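Local coordinates for cellobiose 2-epimerase (Caldibacillus thermoamylovorans, PDB 5ZHB), which catalyses the epimerisation at C2 of the reducing-end glucose of cellobiose, giving glucosyl-mannose, and probably acts likewise on related beta-1,4-linked disaccharides, at residues Leu72-Thr83 and Leu121-Glu132. Numbering follows the deposited sequence. Where two conformers were deposited one is given.
Sequences LQQANHAYRFLT and LTEYYRVTQNQE
With CG anti to the backbone N in both Tyr79 (chi1 176°) and Tyr124 (chi1 -178°), each ring is carried out from its own helix toward the other helix. The two rings form an offset stack, centroids 4.5 Å apart. Tyr79 CB also sits over the Tyr124 face as a CH-pi contact. On the face turned away from the stack each ring meets a methyl from its own segment, Thr83 CG2 on Tyr79 and Thr128 CG2 on Tyr124, both set toward the rim. Tyr124 OH donates to Asn76 OD1 at 2.6 Å; amide and ring planes are nearly perpendicular. Tyr79 OH donates to the anti lone pair of Glu132 OE1 at 2.7 Å, with carboxylate and ring almost coplanar. A water bridges that oxygen to Thr83 OG1. These helices, 69-86 and 111-128, belong to the (alpha/alpha)6 barrel of the GlcNAc 2-epimerase family. The Glu132 bond also ties in the start of helix 131-145, where Asn130 is the N-cap. A leucine at Tyr79 would probably leave Glu132 without its hydroxyl partner and the Tyr124 ring without its stack. Leu121 CD2 meets the Tyr79 edge, 3.7 Å from CE1, and touches Leu82 CD2. Near the start of segment 72-83, Leu72 CD1 rests against Thr128 CG2 at 4.0 Å.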
loop_
_atom_site.group_PDB
_atom_site.type_symbol
_atom_site.label_atom_id
_atom_site.label_comp_id
_atom_site.label_asym_id
_atom_site.label_seq_id
_atom_site.Cartn_x
_atom_site.Cartn_y
_atom_site.Cartn_z
ATOM N N LEU A 72 7.021 -16.819 9.174
ATOM C CA LEU A 72 8.282 -16.891 8.453
ATOM C C LEU A 72 8.214 -17.900 7.307
ATOM O O LEU A 72 8.789 -17.649 6.245
ATOM C CB LEU A 72 9.463 -17.231 9.366
ATOM C CG LEU A 72 10.826 -17.331 8.669
ATOM C CD1 LEU A 72 11.183 -16.025 7.981
ATOM C CD2 LEU A 72 11.943 -17.736 9.637
ATOM N N GLN A 73 7.579 -19.057 7.546
ATOM C CA GLN A 73 7.435 -20.080 6.519
ATOM C C GLN A 73 6.587 -19.547 5.364
ATOM O O GLN A 73 6.869 -19.814 4.205
ATOM C CB GLN A 73 6.870 -21.374 7.104
ATOM C CG GLN A 73 7.848 -22.103 8.026
ATOM C CD GLN A 73 7.288 -23.366 8.649
ATOM O OE1 GLN A 73 7.841 -23.897 9.620
ATOM N NE2 GLN A 73 6.175 -23.851 8.114
ATOM N N GLN A 74 5.531 -18.786 5.671
ATOM C CA GLN A 74 4.735 -18.173 4.616
ATOM C C GLN A 74 5.583 -17.156 3.857
ATOM O O GLN A 74 5.561 -17.123 2.626
ATOM C CB GLN A 74 3.475 -17.539 5.209
ATOM C CG GLN A 74 2.575 -18.534 5.936
ATOM C CD GLN A 74 2.037 -19.576 4.992
ATOM O OE1 GLN A 74 1.571 -19.260 3.893
ATOM N NE2 GLN A 74 2.131 -20.833 5.398
ATOM N N ALA A 75 6.327 -16.323 4.597
ATOM C CA ALA A 75 7.194 -15.317 3.983
ATOM C C ALA A 75 8.208 -15.956 3.030
ATOM O O ALA A 75 8.436 -15.460 1.922
ATOM C CB ALA A 75 7.897 -14.494 5.017
ATOM N N ASN A 76 8.860 -17.040 3.479
ATOM C CA ASN A 76 9.791 -17.751 2.611
ATOM C C ASN A 76 9.144 -18.189 1.304
ATOM O O ASN A 76 9.773 -18.071 0.257
ATOM C CB ASN A 76 10.365 -18.998 3.270
ATOM C CG ASN A 76 11.162 -18.644 4.501
ATOM O OD1 ASN A 76 11.810 -17.583 4.567
ATOM N ND2 ASN A 76 11.096 -19.513 5.495
ATOM N N HIS A 77 7.935 -18.762 1.383
ATOM C CA HIS A 77 7.224 -19.243 0.210
ATOM C C HIS A 77 6.954 -18.094 -0.773
ATOM O O HIS A 77 7.040 -18.242 -1.999
ATOM C CB HIS A 77 5.927 -19.913 0.670
ATOM C CG HIS A 77 5.180 -20.577 -0.415
ATOM N ND1 HIS A 77 5.617 -21.775 -0.934
ATOM C CD2 HIS A 77 4.074 -20.244 -1.111
ATOM C CE1 HIS A 77 4.785 -22.166 -1.887
ATOM N NE2 HIS A 77 3.851 -21.242 -2.030
ATOM N N ALA A 78 6.618 -16.926 -0.221
ATOM C CA ALA A 78 6.369 -15.749 -1.045
ATOM C C ALA A 78 7.655 -15.257 -1.699
ATOM O O ALA A 78 7.658 -14.906 -2.878
ATOM C CB ALA A 78 5.691 -14.675 -0.215
ATOM N N TYR A 79 8.758 -15.267 -0.938
ATOM C CA TYR A 79 10.053 -14.821 -1.426
ATOM C C TYR A 79 10.509 -15.640 -2.640
ATOM O O TYR A 79 10.948 -15.072 -3.661
ATOM C CB TYR A 79 11.066 -14.862 -0.283
ATOM C CG TYR A 79 12.454 -14.508 -0.768
ATOM C CD1 TYR A 79 12.815 -13.184 -0.954
ATOM C CD2 TYR A 79 13.397 -15.495 -1.035
ATOM C CE1 TYR A 79 14.074 -12.839 -1.402
ATOM C CE2 TYR A 79 14.656 -15.157 -1.494
ATOM C CZ TYR A 79 14.996 -13.830 -1.671
ATOM O OH TYR A 79 16.238 -13.447 -2.063
ATOM N N ARG A 80 10.390 -16.971 -2.513
ATOM C CA ARG A 80 10.710 -17.908 -3.584
ATOM C C ARG A 80 9.944 -17.596 -4.865
ATOM O O ARG A 80 10.531 -17.487 -5.924
ATOM C CB ARG A 80 10.419 -19.360 -3.181
ATOM C CG ARG A 80 11.394 -19.874 -2.131
ATOM C CD ARG A 80 11.251 -21.382 -1.954
ATOM N NE ARG A 80 10.098 -21.825 -1.162
ATOM C CZ ARG A 80 10.016 -21.872 0.168
ATOM N NH1 ARG A 80 11.068 -21.605 0.934
ATOM N NH2 ARG A 80 8.869 -22.209 0.732
ATOM N N PHE A 81 8.632 -17.444 -4.774
ATOM C CA PHE A 81 7.848 -17.164 -5.961
ATOM C C PHE A 81 8.218 -15.816 -6.580
ATOM O O PHE A 81 8.214 -15.668 -7.809
ATOM C CB PHE A 81 6.354 -17.162 -5.614
ATOM C CG PHE A 81 5.512 -17.215 -6.874
ATOM C CD1 PHE A 81 5.511 -18.360 -7.660
ATOM C CD2 PHE A 81 4.708 -16.136 -7.279
ATOM C CE1 PHE A 81 4.693 -18.441 -8.780
ATOM C CE2 PHE A 81 3.957 -16.202 -8.435
ATOM C CZ PHE A 81 3.926 -17.360 -9.173
ATOM N N LEU A 82 8.439 -14.817 -5.721
ATOM C CA LEU A 82 8.797 -13.480 -6.174
ATOM C C LEU A 82 10.108 -13.534 -6.954
ATOM O O LEU A 82 10.174 -12.977 -8.046
ATOM C CB LEU A 82 8.881 -12.474 -5.026
ATOM C CG LEU A 82 9.229 -11.035 -5.422
ATOM C CD1 LEU A 82 8.046 -10.408 -6.164
ATOM C CD2 LEU A 82 9.642 -10.197 -4.225
ATOM N N THR A 83 11.162 -14.154 -6.386
ATOM C CA THR A 83 12.483 -14.078 -7.001
ATOM C C THR A 83 12.621 -15.067 -8.164
ATOM O O THR A 83 13.383 -14.799 -9.088
ATOM C CB THR A 83 13.587 -14.254 -5.956
ATOM O OG1 THR A 83 13.256 -15.393 -5.182
ATOM C CG2 THR A 83 13.689 -13.053 -5.033
ATOM N N LEU A 121 10.991 -6.779 -0.148
ATOM C CA LEU A 121 12.305 -7.410 -0.050
ATOM C C LEU A 121 13.060 -6.871 1.162
ATOM O O LEU A 121 13.719 -7.637 1.855
ATOM C CB LEU A 121 13.087 -7.193 -1.347
ATOM C CG LEU A 121 12.639 -8.027 -2.553
ATOM C CD1 LEU A 121 13.196 -7.432 -3.811
ATOM C CD2 LEU A 121 13.061 -9.468 -2.425
ATOM N N THR A 122 12.936 -5.559 1.433
ATOM C CA THR A 122 13.569 -4.970 2.602
ATOM C C THR A 122 12.919 -5.507 3.870
ATOM O O THR A 122 13.633 -5.853 4.801
ATOM C CB THR A 122 13.607 -3.442 2.516
ATOM O OG1 THR A 122 12.304 -2.878 2.378
ATOM C CG2 THR A 122 14.457 -2.985 1.347
ATOM N N GLU A 123 11.588 -5.682 3.886
ATOM C CA GLU A 123 10.929 -6.219 5.062
ATOM C C GLU A 123 11.388 -7.660 5.325
ATOM O O GLU A 123 11.632 -8.058 6.469
ATOM C CB GLU A 123 9.414 -6.166 4.905
ATOM C CG GLU A 123 8.639 -6.404 6.197
ATOM C CD GLU A 123 8.814 -5.304 7.244
ATOM O OE1 GLU A 123 9.317 -4.192 6.963
ATOM O OE2 GLU A 123 8.449 -5.620 8.387
ATOM N N TYR A 124 11.522 -8.454 4.260
ATOM C CA TYR A 124 11.975 -9.824 4.404
ATOM C C TYR A 124 13.409 -9.808 4.929
ATOM O O TYR A 124 13.775 -10.612 5.785
ATOM C CB TYR A 124 11.830 -10.520 3.050
ATOM C CG TYR A 124 12.219 -11.992 3.070
ATOM C CD1 TYR A 124 11.422 -12.922 3.699
ATOM C CD2 TYR A 124 13.334 -12.445 2.369
ATOM C CE1 TYR A 124 11.745 -14.268 3.674
ATOM C CE2 TYR A 124 13.675 -13.783 2.353
ATOM C CZ TYR A 124 12.882 -14.695 3.013
ATOM O OH TYR A 124 13.173 -16.041 3.004
ATOM N N TYR A 125 14.203 -8.845 4.451
ATOM C CA TYR A 125 15.574 -8.740 4.913
ATOM C C TYR A 125 15.586 -8.439 6.414
ATOM O O TYR A 125 16.393 -8.986 7.153
ATOM C CB TYR A 125 16.321 -7.701 4.088
ATOM C CG TYR A 125 17.773 -7.563 4.518
ATOM C CD1 TYR A 125 18.739 -8.472 4.092
ATOM C CD2 TYR A 125 18.157 -6.558 5.394
ATOM C CE1 TYR A 125 20.066 -8.343 4.486
ATOM C CE2 TYR A 125 19.470 -6.435 5.813
ATOM C CZ TYR A 125 20.428 -7.315 5.343
ATOM O OH TYR A 125 21.713 -7.132 5.753
ATOM N N ARG A 126 14.653 -7.606 6.888
ATOM C CA ARG A 126 14.618 -7.265 8.304
ATOM C C ARG A 126 14.554 -8.529 9.160
ATOM O O ARG A 126 15.135 -8.556 10.239
ATOM C CB ARG A 126 13.474 -6.308 8.669
ATOM C CG ARG A 126 13.660 -4.957 7.994
ATOM C CD ARG A 126 12.507 -4.002 8.173
ATOM N NE ARG A 126 12.404 -3.550 9.562
ATOM C CZ ARG A 126 11.379 -2.895 10.072
ATOM N NH1 ARG A 126 10.304 -2.639 9.346
ATOM N NH2 ARG A 126 11.412 -2.531 11.341
ATOM N N VAL A 127 13.833 -9.556 8.716
ATOM C CA VAL A 127 13.620 -10.728 9.551
ATOM C C VAL A 127 14.516 -11.907 9.161
ATOM O O VAL A 127 14.430 -12.927 9.840
ATOM C CB VAL A 127 12.142 -11.169 9.592
ATOM C CG1 VAL A 127 11.256 -10.043 10.119
ATOM C CG2 VAL A 127 11.613 -11.676 8.251
ATOM N N THR A 128 15.302 -11.824 8.069
ATOM C CA THR A 128 16.107 -12.973 7.645
ATOM C C THR A 128 17.595 -12.648 7.569
ATOM O O THR A 128 18.406 -13.540 7.808
ATOM C CB THR A 128 15.695 -13.550 6.291
ATOM O OG1 THR A 128 15.834 -12.462 5.382
ATOM C CG2 THR A 128 14.327 -14.198 6.323
ATOM N N GLN A 129 17.917 -11.395 7.221
ATOM C CA GLN A 129 19.270 -10.993 6.874
ATOM C C GLN A 129 19.744 -11.770 5.649
ATOM O O GLN A 129 20.934 -12.052 5.525
ATOM C CB GLN A 129 20.235 -11.219 8.040
ATOM C CG GLN A 129 19.855 -10.458 9.301
ATOM C CD GLN A 129 20.748 -9.266 9.549
ATOM O OE1 GLN A 129 21.056 -8.477 8.646
ATOM N NE2 GLN A 129 21.217 -9.161 10.784
ATOM N N ASN A 130 18.808 -12.128 4.761
ATOM C CA ASN A 130 19.150 -12.773 3.508
ATOM C C ASN A 130 19.752 -11.742 2.557
ATOM O O ASN A 130 19.038 -10.906 1.994
ATOM C CB ASN A 130 17.948 -13.490 2.893
ATOM C CG ASN A 130 18.273 -14.183 1.588
ATOM O OD1 ASN A 130 19.071 -13.686 0.790
ATOM N ND2 ASN A 130 17.683 -15.339 1.357
ATOM N N GLN A 131 21.066 -11.877 2.316
ATOM C CA GLN A 131 21.836 -10.919 1.539
ATOM C C GLN A 131 21.325 -10.815 0.100
ATOM O O GLN A 131 21.408 -9.749 -0.508
ATOM C CB GLN A 131 23.314 -11.303 1.534
ATOM C CG GLN A 131 24.222 -10.215 0.974
ATOM C CD GLN A 131 24.137 -8.913 1.741
ATOM O OE1 GLN A 131 24.182 -8.883 2.979
ATOM N NE2 GLN A 131 23.991 -7.819 1.007
ATOM N N GLU A 132 20.821 -11.932 -0.441
ATOM C CA GLU A 132 20.269 -11.958 -1.784
ATOM C C GLU A 132 19.058 -11.011 -1.866
ATOM O O GLU A 132 18.941 -10.194 -2.787
ATOM C CB GLU A 132 19.939 -13.424 -2.043
ATOM C CG GLU A 132 19.441 -13.692 -3.456
ATOM C CD GLU A 132 18.868 -15.089 -3.623
ATOM O OE1 GLU A 132 17.708 -15.386 -3.185
ATOM O OE2 GLU A 132 19.656 -15.882 -4.191
HETATM O O HOH W 1 15.774 -16.967 -4.708
#